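Side-chain contacts in family 88 glycosyl hydrolase (Bacteroides thetaiotaomicron, PDB 5NOA), which probably acts as a glycan-degrading hydrolase, akin to unsaturated rhamnogalacturonyl hydrolases, in a bacterium of the human gut: residues 41-44 with 45-49; 204-207 with 208-212; 299-302 with 303-307. All blocks are in the same frame, centred on the assembly; numbering follows the deposited sequence.

Contact 1 (41-44 with 45-49); sequences NGYW and QTNHP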
ATOM      1  N   ASN A  41      15.449  -2.729  -6.982  1.00  7.33           N
ATOM      2  CA  ASN A  41      15.149  -4.004  -6.366  1.00  8.41           C
ATOM      3  C   ASN A  41      16.416  -4.798  -6.124  1.00  9.37           C
ATOM      4  O   ASN A  41      16.573  -5.465  -5.100  1.00  9.81           O
ATOM      5  CB  ASN A  41      14.110  -4.764  -7.165  1.00  8.30           C
ATOM      6  CG  ASN A  41      13.237  -5.659  -6.319  1.00  8.20           C
ATOM      7  OD1 ASN A  41      13.126  -5.420  -5.125  1.00  9.35           O
ATOM      8  ND2 ASN A  41      12.601  -6.655  -6.907  1.00  9.55           N
ATOM      9  N   GLY A  42      17.358  -4.705  -7.057  1.00  9.97           N
ATOM     10  CA  GLY A  42      18.664  -5.322  -6.869  1.00 11.26           C
ATOM     11  C   GLY A  42      19.410  -4.762  -5.677  1.00 10.50           C
ATOM     12  O   GLY A  42      20.023  -5.526  -4.896  1.00 12.08           O
ATOM     13  N   TYR A  43      19.399  -3.433  -5.523  1.00  9.85           N
ATOM     14  CA  TYR A  43      20.053  -2.790  -4.378  1.00 10.55           C
ATOM     15  C   TYR A  43      19.452  -3.363  -3.084  1.00  9.88           C
ATOM     16  O   TYR A  43      20.175  -3.709  -2.139  1.00 11.20           O
ATOM     17  CB  TYR A  43      19.904  -1.272  -4.466  1.00 11.73           C
ATOM     18  CG  TYR A  43      20.452  -0.548  -3.286  1.00 13.06           C
ATOM     19  CD1 TYR A  43      21.778  -0.182  -3.206  1.00 13.53           C
ATOM     20  CD2 TYR A  43      19.636  -0.247  -2.214  1.00 13.74           C
ATOM     21  CE1 TYR A  43      22.266   0.502  -2.100  1.00 15.34           C
ATOM     22  CE2 TYR A  43      20.108   0.414  -1.099  1.00 15.67           C
ATOM     23  CZ  TYR A  43      21.425   0.778  -1.043  1.00 15.40           C
ATOM     24  OH  TYR A  43      21.878   1.430   0.061  1.00 22.63           O
ATOM     25  N   TRP A  44      18.126  -3.397  -3.043  1.00  9.56           N
ATOM     26  CA  TRP A  44      17.478  -3.845  -1.819  1.00  9.28           C
ATOM     27  C   TRP A  44      17.867  -5.300  -1.504  1.00  8.73           C
ATOM     28  O   TRP A  44      18.261  -5.647  -0.384  1.00 10.54           O
ATOM     29  CB  TRP A  44      15.974  -3.696  -1.894  1.00 10.23           C
ATOM     30  CG  TRP A  44      15.361  -4.112  -0.649  1.00 12.68           C
ATOM     31  CD1 TRP A  44      14.840  -5.356  -0.375  1.00 14.75           C
ATOM     32  CD2 TRP A  44      15.287  -3.377   0.541  1.00 13.81           C
ATOM     33  NE1 TRP A  44      14.435  -5.426   0.906  1.00 15.71           N
ATOM     34  CE2 TRP A  44      14.654  -4.220   1.507  1.00 13.34           C
ATOM     35  CE3 TRP A  44      15.657  -2.096   0.909  1.00 16.12           C
ATOM     36  CZ2 TRP A  44      14.464  -3.829   2.824  1.00 16.10           C
ATOM     37  CZ3 TRP A  44      15.385  -1.685   2.249  1.00 18.10           C
ATOM     38  CH2 TRP A  44      14.800  -2.559   3.158  1.00 16.30           C
ATOM     39  N   GLN A  45      17.744  -6.162  -2.498  1.00  9.12           N
ATOM     40  CA  GLN A  45      17.995  -7.594  -2.252  1.00  9.94           C
ATOM     41  C   GLN A  45      19.466  -7.893  -1.930  1.00 11.04           C
ATOM     42  O   GLN A  45      19.758  -8.720  -1.068  1.00 12.68           O
ATOM     43  CB  GLN A  45      17.467  -8.438  -3.396  1.00  9.81           C
ATOM     44  CG  GLN A  45      15.956  -8.377  -3.475  1.00  9.20           C
ATOM     45  CD  GLN A  45      15.318  -9.167  -4.598  1.00  9.79           C
ATOM     46  OE1 GLN A  45      16.000  -9.824  -5.393  1.00 12.49           O
ATOM     47  NE2 GLN A  45      13.991  -9.090  -4.694  1.00  9.99           N
ATOM     48  N   THR A  46      20.364  -7.145  -2.583  1.00 11.22           N
ATOM     49  CA  THR A  46      21.793  -7.270  -2.291  1.00 12.76           C
ATOM     50  C   THR A  46      22.105  -6.918  -0.855  1.00 13.66           C
ATOM     51  O   THR A  46      22.949  -7.551  -0.214  1.00 15.21           O
ATOM     52  CB  THR A  46      22.617  -6.378  -3.256  1.00 14.25           C
ATOM     53  OG1 THR A  46      22.493  -6.930  -4.560  1.00 17.83           O
ATOM     54  CG2 THR A  46      24.075  -6.296  -2.865  1.00 16.87           C
ATOM     55  N   ASN A  47      21.459  -5.878  -0.360  1.00 11.85           N
ATOM     56  CA  ASN A  47      21.731  -5.395   0.974  1.00 13.15           C
ATOM     57  C   ASN A  47      20.932  -6.126   2.075  1.00 12.45           C
ATOM     58  O   ASN A  47      21.182  -5.926   3.247  1.00 16.17           O
ATOM     59  CB  ASN A  47      21.503  -3.885   0.968  1.00 15.33           C
ATOM     60  CG  ASN A  47      22.657  -3.152   0.322  1.00 18.24           C
ATOM     61  OD1 ASN A  47      23.704  -3.067   0.926  1.00 26.49           O
ATOM     62  ND2 ASN A  47      22.501  -2.668  -0.910  1.00 18.20           N
ATOM     63  N   HIS A  48      19.991  -6.982   1.665  1.00 12.19           N
ATOM     64  CA  HIS A  48      19.166  -7.786   2.583  1.00 12.34           C
ATOM     65  C   HIS A  48      19.147  -9.265   2.174  1.00 12.74           C
ATOM     66  O   HIS A  48      18.112  -9.792   1.810  1.00 15.18           O
ATOM     67  CB  HIS A  48      17.774  -7.192   2.680  1.00 14.16           C
ATOM     68  CG  HIS A  48      17.794  -5.797   3.170  1.00 14.25           C
ATOM     69  ND1 HIS A  48      17.990  -4.713   2.345  1.00 15.76           N
ATOM     70  CD2 HIS A  48      17.742  -5.315   4.430  1.00 17.10           C
ATOM     71  CE1 HIS A  48      18.021  -3.613   3.077  1.00 18.60           C
ATOM     72  NE2 HIS A  48      17.869  -3.951   4.344  1.00 19.28           N
ATOM     73  N   PRO A  49      20.293  -9.942   2.242  1.00 14.94           N
ATOM     74  CA  PRO A  49      20.304 -11.356   1.838  1.00 17.90           C
ATOM     75  C   PRO A  49      19.528 -12.271   2.774  1.00 19.64           C
ATOM     76  O   PRO A  49      19.118 -13.339   2.339  1.00 25.16           O
ATOM     77  CB  PRO A  49      21.792 -11.713   1.866  1.00 20.34           C
ATOM     78  CG  PRO A  49      22.404 -10.737   2.813  1.00 19.68           C
ATOM     79  CD  PRO A  49      21.645  -9.467   2.569  1.00 15.78           C
TER
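W44 and H48 stack face to face across one turn at the C-terminal end of helix 29-47, part of the all-helical (alpha/alpha)6 barrel expected of this family. The six-membered ring of the indole and the imidazole have centroids 3.7 Å apart and planes 18° apart. A hydrogen bond fixes the imidazole's rotation: H48 ND1 donates to W44 O at 2.9 Å, with the oxygen in the ring plane. The tryptophan sends CG anti to its own backbone N (chi1 -178°), carrying the indole along the helix flank to where H48 arrives. Y61 also stacks on W44.

Q45 binds N41 O through its backbone N, in regular helical fashion. Its extended side chain runs past N41, the two amides inclined at 59°, and both N41 OD1 and Q45 NE2 are hydrogen-bonded to Y61 OH.

Two other carbonyls each take a backbone and a side-chain donor from opposite faces: G42 O holds T46 N and OG1, while Y43 O holds N47 N and ND2. N47 ND2 lies 2.8 Å from Y43 O and also 3.3 Å above the plane of the Y43 ring, over its centre. At the stack, H48 CE1 comes within 3.4 Å of W44 CZ3.

Contact 2 (204-207 with 208-212); sequences YYRD and GKYVY
The Y210 ring carries the aliphatic part of R206 on one face and D207 OD1 at its edge. R206 CD sits almost straight above the ring, 3.3 Å from the centroid and 9° off the normal, a CH-pi contact; D207 OD1 lies in the ring plane, 3.3 Å from Y210 CD1. Beyond CD the guanidinium is inclined at 30° to the ring, with Y210 OH over one of its own faces near the rim. A chi1 of 72° places R206 CG between the backbone N and the carbonyl carbon, and a bend at chi3 lets the chain run across the phenol. On the Y205 ring, V211 CA stands over the centre of one face, 3.8 Å from the centroid, and V211 CG2 touches CD2 at 3.5 Å.

D207 organises the bend between these two rings. Its OD1 accepts from K209 N at 3.0 Å on the anti lone pair, an Asx turn, and its O accepts from Y210 N at 3.2 Å, closing a beta turn. K209 NZ, brought back by bends at chi3 and chi4, meets the same OD1 on the syn side in a salt bridge of 3.2 Å. Farther on, Y212 N makes a weak bond to Y205 OH, whose main partner is D198 OD2.

The whole turn belongs to the surface loop joining strand 203-204 to helix 226-242. Just ahead of that helix, F224 stacks on Y205 and W225 makes a cation-pi contact with R206, while Y205 bonds through its backbone to M196 at the end of helix 180-196.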
ATOM      1  N   TYR A 204      -8.756  10.538   4.173  1.00  7.59           N
ATOM      2  CA  TYR A 204      -8.814   9.743   5.379  1.00  7.84           C
ATOM      3  C   TYR A 204      -7.851  10.252   6.442  1.00  7.29           C
ATOM      4  O   TYR A 204      -6.653  10.417   6.202  1.00  7.94           O
ATOM      5  CB  TYR A 204      -8.414   8.290   5.080  1.00  8.79           C
ATOM      6  CG  TYR A 204      -9.480   7.490   4.369  1.00  9.74           C
ATOM      7  CD1 TYR A 204      -9.610   7.587   2.984  1.00 11.25           C
ATOM      8  CD2 TYR A 204     -10.363   6.680   5.024  1.00 13.13           C
ATOM      9  CE1 TYR A 204     -10.572   6.910   2.289  1.00 12.31           C
ATOM     10  CE2 TYR A 204     -11.340   5.961   4.324  1.00 12.95           C
ATOM     11  CZ  TYR A 204     -11.448   6.123   2.978  1.00 11.49           C
ATOM     12  OH  TYR A 204     -12.403   5.441   2.271  1.00 15.07           O
ATOM     13  N   TYR A 205      -8.368  10.386   7.648  1.00  6.90           N
ATOM     14  CA  TYR A 205      -7.513  10.536   8.810  1.00  7.06           C
ATOM     15  C   TYR A 205      -6.763   9.233   9.060  1.00  8.23           C
ATOM     16  O   TYR A 205      -7.250   8.156   8.758  1.00  9.06           O
ATOM     17  CB  TYR A 205      -8.356  10.923  10.031  1.00  8.88           C
ATOM     18  CG  TYR A 205      -8.993  12.313   9.901  1.00  8.67           C
ATOM     19  CD1 TYR A 205      -8.220  13.468   9.969  1.00  9.10           C
ATOM     20  CD2 TYR A 205     -10.348  12.464   9.696  1.00  9.36           C
ATOM     21  CE1 TYR A 205      -8.797  14.723   9.854  1.00 10.99           C
ATOM     22  CE2 TYR A 205     -10.934  13.706   9.543  1.00 10.90           C
ATOM     23  CZ  TYR A 205     -10.159  14.836   9.640  1.00 11.95           C
ATOM     24  OH  TYR A 205     -10.729  16.082   9.483  1.00 16.01           O
ATOM     25  N   ARG A 206      -5.626   9.351   9.709  1.00  8.07           N
ATOM     26  CA  ARG A 206      -4.839   8.159   9.943  1.00  8.72           C
ATOM     27  C   ARG A 206      -5.508   7.147  10.897  1.00  8.19           C
ATOM     28  O   ARG A 206      -5.239   5.945  10.810  1.00  8.55           O
ATOM     29  CB  ARG A 206      -3.432   8.488  10.363  1.00 10.93           C
ATOM     30  CG  ARG A 206      -3.319   9.036  11.744  1.00 15.27           C
ATOM     31  CD  ARG A 206      -2.033   9.800  11.906  1.00 23.52           C
ATOM     32  NE  ARG A 206      -0.858   8.980  11.951  1.00 29.58           N
ATOM     33  CZ  ARG A 206       0.411   9.437  12.026  1.00 35.44           C
ATOM     34  NH1 ARG A 206       0.779  10.762  12.047  1.00 37.40           N
ATOM     35  NH2 ARG A 206       1.396   8.552  12.058  1.00 37.62           N
ATOM     36  N   ASP A 207      -6.328   7.695  11.801  1.00  9.36           N
ATOM     37  CA  ASP A 207      -7.152   6.943  12.746  1.00 10.17           C
ATOM     38  C   ASP A 207      -8.123   7.950  13.359  1.00 10.61           C
ATOM     39  O   ASP A 207      -8.022   9.177  13.096  1.00 12.41           O
ATOM     40  CB  ASP A 207      -6.335   6.144  13.795  1.00 11.67           C
ATOM     41  CG  ASP A 207      -5.459   6.975  14.661  1.00 14.81           C
ATOM     42  OD1 ASP A 207      -5.957   7.881  15.323  1.00 16.33           O
ATOM     43  OD2 ASP A 207      -4.247   6.674  14.734  1.00 18.47           O
ATOM     44  N   GLY A 208      -9.016   7.458  14.183  1.00 10.84           N
ATOM     45  CA  GLY A 208     -10.059   8.290  14.769  1.00 11.79           C
ATOM     46  C   GLY A 208      -9.596   9.364  15.743  1.00 13.86           C
ATOM     47  O   GLY A 208     -10.369  10.300  15.994  1.00 18.73           O
ATOM     48  N   LYS A 209      -8.376   9.303  16.275  1.00 14.27           N
ATOM     49  CA  LYS A 209      -7.886  10.444  17.174  1.00 15.08           C
ATOM     50  C   LYS A 209      -7.535  11.725  16.399  1.00 12.11           C
ATOM     51  O   LYS A 209      -7.475  12.844  16.962  1.00 14.97           O
ATOM     52  CB  LYS A 209      -6.536  10.107  17.789  1.00 20.09           C
ATOM     53  CG  LYS A 209      -6.524   8.963  18.727  1.00 19.46           C
ATOM     54  CD  LYS A 209      -5.255   8.908  19.588  1.00 18.64           C
ATOM     55  CE  LYS A 209      -3.950   8.812  18.806  1.00 24.13           C
ATOM     56  NZ  LYS A 209      -3.860   7.827  17.676  1.00 26.80           N
ATOM     57  N   TYR A 210      -7.293  11.618  15.084  1.00 14.63           N
ATOM     58  CA  TYR A 210      -6.756  12.762  14.309  1.00 15.15           C
ATOM     59  C   TYR A 210      -7.791  13.633  13.681  1.00 14.15           C
ATOM     60  O   TYR A 210      -7.469  14.574  12.952  1.00 15.80           O
ATOM     61  CB  TYR A 210      -5.790  12.219  13.243  1.00 16.52           C
ATOM     62  CG  TYR A 210      -4.482  11.837  13.834  1.00 17.05           C
ATOM     63  CD1 TYR A 210      -4.331  10.620  14.507  1.00 20.10           C
ATOM     64  CD2 TYR A 210      -3.380  12.714  13.771  1.00 20.92           C
ATOM     65  CE1 TYR A 210      -3.107  10.282  15.071  1.00 22.29           C
ATOM     66  CE2 TYR A 210      -2.156  12.392  14.336  1.00 23.40           C
ATOM     67  CZ  TYR A 210      -2.027  11.185  14.994  1.00 23.25           C
ATOM     68  OH  TYR A 210      -0.818  10.839  15.530  1.00 33.36           O
ATOM     69  N   VAL A 211      -9.059  13.411  14.011  1.00 16.75           N
ATOM     70  CA  VAL A 211     -10.140  14.163  13.434  1.00 16.68           C
ATOM     71  C   VAL A 211     -10.200  15.669  13.876  1.00 14.58           C
ATOM     72  O   VAL A 211     -10.067  16.052  15.018  1.00 16.28           O
ATOM     73  CB  VAL A 211     -11.462  13.370  13.595  1.00 17.78           C
ATOM     74  CG1 VAL A 211     -12.641  14.051  12.920  1.00 19.60           C
ATOM     75  CG2 VAL A 211     -11.317  11.947  13.034  1.00 19.05           C
ATOM     76  N   TYR A 212     -10.436  16.522  12.890  1.00 12.14           N
ATOM     77  CA  TYR A 212     -10.689  17.959  13.092  1.00 12.02           C
ATOM     78  C   TYR A 212     -12.102  18.174  13.661  1.00 13.23           C
ATOM     79  O   TYR A 212     -13.011  17.395  13.345  1.00 17.04           O
ATOM     80  CB  TYR A 212     -10.586  18.590  11.706  1.00 12.36           C
ATOM     81  CG  TYR A 212     -10.796  20.076  11.661  1.00 12.60           C
ATOM     82  CD1 TYR A 212     -12.064  20.599  11.447  1.00 15.87           C
ATOM     83  CD2 TYR A 212      -9.730  20.939  11.745  1.00 13.51           C
ATOM     84  CE1 TYR A 212     -12.268  21.979  11.375  1.00 17.51           C
ATOM     85  CE2 TYR A 212      -9.919  22.311  11.692  1.00 16.29           C
ATOM     86  CZ  TYR A 212     -11.196  22.825  11.524  1.00 17.10           C
ATOM     87  OH  TYR A 212     -11.348  24.192  11.457  1.00 23.93           O
TER

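Contact 3 (299-302 with 303-307); sequences LQWG and VNNGF
W301 and N305 meet through three kinds of contact. The first is a stack: the N305 amide lies 13° from parallel to the indole, with ND2 3.1 Å above its plane toward the rim, and N305 CB makes a CH-pi contact 3.7 Å from the centroid of the six-membered ring. The second is a nearly straight hydrogen bond (168°) from N305 ND2 to W301 O, 2.9 Å long, with the oxygen in the amide plane; this holds the amide flat over the ring. The third runs through a water, which accepts from W301 NE1 and donates to N305 OD1.

The backbone bonds record the end of helix 289-304. V303 N and N304 N reach L299 O and Q300 O in helical register, after which the chain closes in a Schellman motif: F307 N donates to G302 O at 2.9 Å in the carbonyl plane, and a weak bond joins G306 N to V303 O. G306 has the positive phi that glycine accepts readily, and N305 is the first residue to leave helical angles.

Apolar contact comes from F307, whose ring lies beside the indole and points the same way. The two meet rim to rim, with planes 16° apart and W301 CZ3 3.6 Å from F307 CD2. Replacing W301 with an alanine would probably open a gap beside F307, leave the N305 amide without the surface it lies on, and take from the water its indole N-H.

Polar side chains occupy another flank. Q300 NE2 gives N304 OD1 only a weak bond (3.3 Å), the two amides nearly parallel; stronger ties run outward, from Q300 OE1 to Q314 NE2 on helix 310-328 and from N304 ND2 to E370 OE2 on helix 358-377.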
ATOM      1  N   LEU A 299      -2.828   6.585  -8.535  1.00  6.50           N
ATOM      2  CA  LEU A 299      -3.348   7.475  -9.570  1.00  6.93           C
ATOM      3  C   LEU A 299      -3.044   6.904 -10.954  1.00  7.04           C
ATOM      4  O   LEU A 299      -3.919   6.896 -11.823  1.00  7.97           O
ATOM      5  CB  LEU A 299      -2.807   8.873  -9.448  1.00  7.57           C
ATOM      6  CG  LEU A 299      -3.221   9.646  -8.194  1.00  7.75           C
ATOM      7  CD1 LEU A 299      -2.522  10.981  -8.151  1.00  8.94           C
ATOM      8  CD2 LEU A 299      -4.705   9.834  -8.107  1.00  8.97           C
ATOM      9  N   GLN A 300      -1.822   6.440 -11.190  1.00  6.84           N
ATOM     10  CA  GLN A 300      -1.533   5.891 -12.515  1.00  7.42           C
ATOM     11  C   GLN A 300      -2.347   4.640 -12.760  1.00  6.36           C
ATOM     12  O   GLN A 300      -2.825   4.403 -13.875  1.00  7.67           O
ATOM     13  CB  GLN A 300      -0.059   5.605 -12.680  1.00  7.35           C
ATOM     14  CG  GLN A 300       0.296   5.163 -14.126  1.00  7.57           C
ATOM     15  CD  GLN A 300       0.171   6.318 -15.124  1.00  8.50           C
ATOM     16  OE1 GLN A 300       1.074   7.134 -15.228  1.00 10.53           O
ATOM     17  NE2 GLN A 300      -0.961   6.425 -15.807  1.00  9.53           N
ATOM     18  N   TRP A 301      -2.506   3.799 -11.721  1.00  6.81           N
ATOM     19  CA  TRP A 301      -3.292   2.589 -11.880  1.00  6.63           C
ATOM     20  C   TRP A 301      -4.709   2.956 -12.246  1.00  6.41           C
ATOM     21  O   TRP A 301      -5.332   2.380 -13.161  1.00  7.17           O
ATOM     22  CB  TRP A 301      -3.257   1.702 -10.611  1.00  7.43           C
ATOM     23  CG  TRP A 301      -3.941   0.414 -10.849  1.00  8.23           C
ATOM     24  CD1 TRP A 301      -3.350  -0.734 -11.315  1.00  8.63           C
ATOM     25  CD2 TRP A 301      -5.342   0.125 -10.740  1.00  8.66           C
ATOM     26  NE1 TRP A 301      -4.288  -1.708 -11.490  1.00  9.60           N
ATOM     27  CE2 TRP A 301      -5.524  -1.207 -11.191  1.00  9.53           C
ATOM     28  CE3 TRP A 301      -6.467   0.851 -10.331  1.00  8.77           C
ATOM     29  CZ2 TRP A 301      -6.777  -1.809 -11.272  1.00 11.05           C
ATOM     30  CZ3 TRP A 301      -7.734   0.230 -10.425  1.00 10.28           C
ATOM     31  CH2 TRP A 301      -7.851  -1.087 -10.876  1.00 10.47           C
ATOM     32  N   GLY A 302      -5.278   3.928 -11.553  1.00  7.06           N
ATOM     33  CA  GLY A 302      -6.667   4.325 -11.844  1.00  6.87           C
ATOM     34  C   GLY A 302      -6.872   4.895 -13.227  1.00  7.79           C
ATOM     35  O   GLY A 302      -7.930   4.657 -13.854  1.00  9.98           O
ATOM     36  N   VAL A 303      -5.875   5.641 -13.709  1.00  8.14           N
ATOM     37  CA  VAL A 303      -5.897   6.130 -15.115  1.00  8.66           C
ATOM     38  C   VAL A 303      -5.772   4.934 -16.069  1.00  8.99           C
ATOM     39  O   VAL A 303      -6.568   4.830 -17.027  1.00 10.86           O
ATOM     40  CB  VAL A 303      -4.757   7.139 -15.331  1.00 10.05           C
ATOM     41  CG1 VAL A 303      -4.504   7.422 -16.809  1.00 12.03           C
ATOM     42  CG2 VAL A 303      -5.075   8.435 -14.602  1.00 11.81           C
ATOM     43  N   ASN A 304      -4.850   4.020 -15.805  1.00  8.03           N
ATOM     44  CA  ASN A 304      -4.607   2.894 -16.700  1.00  9.23           C
ATOM     45  C   ASN A 304      -5.744   1.887 -16.699  1.00  9.65           C
ATOM     46  O   ASN A 304      -5.833   1.097 -17.628  1.00 14.33           O
ATOM     47  CB  ASN A 304      -3.361   2.134 -16.272  1.00  9.61           C
ATOM     48  CG  ASN A 304      -2.073   2.811 -16.601  1.00 10.67           C
ATOM     49  OD1 ASN A 304      -2.006   3.745 -17.382  1.00 13.88           O
ATOM     50  ND2 ASN A 304      -0.976   2.278 -16.032  1.00 10.98           N
ATOM     51  N   ASN A 305      -6.616   1.906 -15.698  1.00  8.05           N
ATOM     52  CA  ASN A 305      -7.648   0.900 -15.589  1.00  8.86           C
ATOM     53  C   ASN A 305      -9.036   1.486 -15.676  1.00 10.01           C
ATOM     54  O   ASN A 305      -9.995   0.796 -15.405  1.00 12.38           O
ATOM     55  CB  ASN A 305      -7.422   0.016 -14.375  1.00  9.12           C
ATOM     56  CG  ASN A 305      -6.214  -0.846 -14.540  1.00  9.33           C
ATOM     57  OD1 ASN A 305      -6.326  -1.986 -14.993  1.00 12.23           O
ATOM     58  ND2 ASN A 305      -5.040  -0.307 -14.215  1.00  8.74           N
ATOM     59  N   GLY A 306      -9.136   2.728 -16.128  1.00 10.34           N
ATOM     60  CA  GLY A 306     -10.385   3.268 -16.587  1.00 11.20           C
ATOM     61  C   GLY A 306     -11.311   3.814 -15.536  1.00 11.07           C
ATOM     62  O   GLY A 306     -12.489   4.009 -15.790  1.00 12.65           O
ATOM     63  N   PHE A 307     -10.765   4.078 -14.367  1.00 10.51           N
ATOM     64  CA  PHE A 307     -11.542   4.663 -13.278  1.00 10.27           C
ATOM     65  C   PHE A 307     -11.335   6.136 -13.066  1.00 10.83           C
ATOM     66  O   PHE A 307     -12.200   6.787 -12.470  1.00 13.95           O
ATOM     67  CB  PHE A 307     -11.257   3.892 -12.000  1.00 10.94           C
ATOM     68  CG  PHE A 307     -11.638   2.462 -12.094  1.00 10.71           C
ATOM     69  CD1 PHE A 307     -12.974   2.097 -12.163  1.00 13.24           C
ATOM     70  CD2 PHE A 307     -10.679   1.479 -12.173  1.00 11.51           C
ATOM     71  CE1 PHE A 307     -13.332   0.776 -12.286  1.00 14.85           C
ATOM     72  CE2 PHE A 307     -11.032   0.149 -12.305  1.00 13.82           C
ATOM     73  CZ  PHE A 307     -12.359  -0.201 -12.354  1.00 14.36           C
TER
HETATM   74  O   HOH W   1      -4.679  -3.849 -13.509  1.00 21.42           O

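How the contacts relate
The three contacts follow one another along the chain without overlap, all within its glycosyl hydrolase family 88 region. Contacts 1 and 3 both finish helices, 29-47 and 289-304, whereas contact 2 is a bend in the loop after strand 203-204. Their centres are well separated: about 35 Å between contacts 1 and 2, which lie on opposite sides of the chain's centre, 30 Å between 1 and 3, and 27 Å between 2 and 3. None touches another, yet neighbouring helices connect them in pairs. Helix 358-377 packs against both 41-44 and 299-302, and helix 226-242, which the loop of contact 2 leads into, packs against W301. Two helix ends and one loop turn are thus fixed locally, at separate places in one largely helical domain.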